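Side-chain contact in probable N-glycosylase/DNA lyase (Thermotoga maritima, PDB 3N0U), which is probably a DNA glycosylase/lyase of the helix-hairpin-helix superfamily, built almost wholly of helices and connecting loops: residues N118-D123 against S144-N149. Residues are numbered along the deposited sequence; the frame is centred on the assembly and turned at random.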
# COMPACT_ATOMS: atom_id res chain seq x y z
N ASN A 118 -11.59 13.73 2.79
CA ASN A 118 -12.88 13.14 2.57
C ASN A 118 -12.74 11.72 2.00
O ASN A 118 -13.45 10.81 2.41
CB ASN A 118 -13.72 14.02 1.66
CG ASN A 118 -15.14 13.52 1.50
OD1 ASN A 118 -15.39 12.55 0.80
ND2 ASN A 118 -16.08 14.17 2.17
N LEU A 119 -11.80 11.51 1.08
CA LEU A 119 -11.61 10.18 0.49
C LEU A 119 -11.25 9.17 1.55
O LEU A 119 -11.73 8.04 1.55
CB LEU A 119 -10.51 10.18 -0.58
CG LEU A 119 -10.88 10.65 -1.98
CD1 LEU A 119 -9.60 10.88 -2.78
CD2 LEU A 119 -11.78 9.64 -2.67
N VAL A 120 -10.36 9.56 2.45
CA VAL A 120 -9.85 8.61 3.43
C VAL A 120 -10.94 8.23 4.44
O VAL A 120 -10.91 7.14 5.02
CB VAL A 120 -8.58 9.16 4.11
CG1 VAL A 120 -8.23 8.34 5.32
CG2 VAL A 120 -7.46 9.17 3.07
N LYS A 121 -11.93 9.10 4.60
CA LYS A 121 -13.02 8.86 5.54
C LYS A 121 -14.22 8.20 4.87
O LYS A 121 -15.16 7.76 5.55
CB LYS A 121 -13.47 10.19 6.16
CG LYS A 121 -12.43 10.82 7.08
CD LYS A 121 -12.34 10.08 8.39
CE LYS A 121 -11.40 10.78 9.36
NZ LYS A 121 -11.45 10.18 10.72
N GLY A 122 -14.21 8.16 3.54
CA GLY A 122 -15.35 7.65 2.80
C GLY A 122 -15.40 6.14 2.75
O GLY A 122 -14.58 5.47 3.37
N ASP A 123 -16.38 5.59 2.03
CA ASP A 123 -16.45 4.15 1.85
C ASP A 123 -15.19 3.74 1.14
O ASP A 123 -14.91 4.24 0.05
CB ASP A 123 -17.66 3.77 1.02
CG ASP A 123 -17.77 2.29 0.82
OD1 ASP A 123 -18.49 1.63 1.59
OD2 ASP A 123 -17.12 1.77 -0.11
N SER A 144 -5.25 0.62 -2.82
CA SER A 144 -5.45 -0.16 -1.60
C SER A 144 -4.39 0.14 -0.57
O SER A 144 -4.68 0.27 0.61
CB SER A 144 -5.42 -1.65 -1.92
OG SER A 144 -6.39 -1.95 -2.92
N HIS A 145 -3.16 0.23 -1.03
CA HIS A 145 -2.01 0.52 -0.20
C HIS A 145 -2.13 1.87 0.50
O HIS A 145 -1.94 1.97 1.71
CB HIS A 145 -0.77 0.49 -1.10
CG HIS A 145 0.53 0.52 -0.36
ND1 HIS A 145 1.73 0.58 -1.03
CD2 HIS A 145 0.82 0.45 0.96
CE1 HIS A 145 2.72 0.58 -0.15
NE2 HIS A 145 2.19 0.50 1.06
N PHE A 146 -2.45 2.91 -0.28
CA PHE A 146 -2.65 4.24 0.27
C PHE A 146 -3.74 4.22 1.36
O PHE A 146 -3.54 4.72 2.47
CB PHE A 146 -3.04 5.23 -0.84
CG PHE A 146 -3.53 6.57 -0.33
CD1 PHE A 146 -2.67 7.47 0.25
CD2 PHE A 146 -4.86 6.90 -0.44
CE1 PHE A 146 -3.12 8.67 0.72
CE2 PHE A 146 -5.32 8.10 0.04
CZ PHE A 146 -4.44 8.99 0.62
N LEU A 147 -4.89 3.65 1.04
CA LEU A 147 -5.98 3.65 2.00
C LEU A 147 -5.61 2.90 3.29
O LEU A 147 -5.82 3.38 4.41
CB LEU A 147 -7.27 3.12 1.35
CG LEU A 147 -7.85 4.09 0.30
CD1 LEU A 147 -8.91 3.41 -0.54
CD2 LEU A 147 -8.42 5.35 0.97
N ARG A 148 -4.99 1.74 3.14
CA ARG A 148 -4.54 0.98 4.30
C ARG A 148 -3.58 1.82 5.16
O ARG A 148 -3.66 1.79 6.40
CB ARG A 148 -3.84 -0.30 3.82
CG ARG A 148 -3.63 -1.36 4.89
CD ARG A 148 -2.47 -1.07 5.85
NE ARG A 148 -1.19 -0.84 5.19
CZ ARG A 148 -0.33 -1.80 4.86
NH1 ARG A 148 -0.60 -3.06 5.09
NH2 ARG A 148 0.81 -1.48 4.25
N ASN A 149 -2.67 2.55 4.50
CA ASN A 149 -1.68 3.35 5.20
C ASN A 149 -2.28 4.58 5.91
O ASN A 149 -1.58 5.29 6.63
CB ASN A 149 -0.52 3.75 4.29
CG ASN A 149 0.47 2.62 4.07
OD1 ASN A 149 0.17 1.47 4.32
ND2 ASN A 149 1.63 2.95 3.59
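V120 meets F146 through a single methyl: CG2 lies 3.9 Å from ring atom CE2 and equally near CZ, so it rests against the CE2-CZ bond at the outer end of the ring. The approach to the ring is oblique, and the two side chains cross at about a right angle. Two torsions bring these groups together. On V120, CG2 stands beside the backbone N while CG1 lies anti to it (chi1 167°); on F146, CG is likewise anti to the backbone N (chi1 168°), which brings the far end of the ring to V120 although CB does not point at the other helix. L147 completes the touching set with one branch. Its CD2 comes to 4.3 Å from CA of V120 and to the same distance from O of L119, and meets CG2 of V120 more loosely at 4.5 Å. The carbonyl that CD2 brushes is not idle, for L119 O accepts bonds from G122 N and from the hydroxyl of S127.

Helix 124-134 packs against both partners, L131 touching L119 and F146 and R128 touching L147, while helix 47-59 adds L54 and C57 to the surroundings of F146. Near N149 the interactions are polar: R148 grips N149 side-on, NE and NH2 both donating to OD1, with NE at 2.8 Å and the acceptor in the guanidinium plane, while NH1 pairs with D206.

The example illustrates how the short helix 116-121 can meet helix 140-148 in an all-helical glycosylase fold by van der Waals contact, without a hydrogen bond between the two segments. With only 133 Å² buried, the contact depends on the fit of methyl groups against ring, backbone and each other, and L119 O finds its hydrogen-bond donors outside helix 140-148.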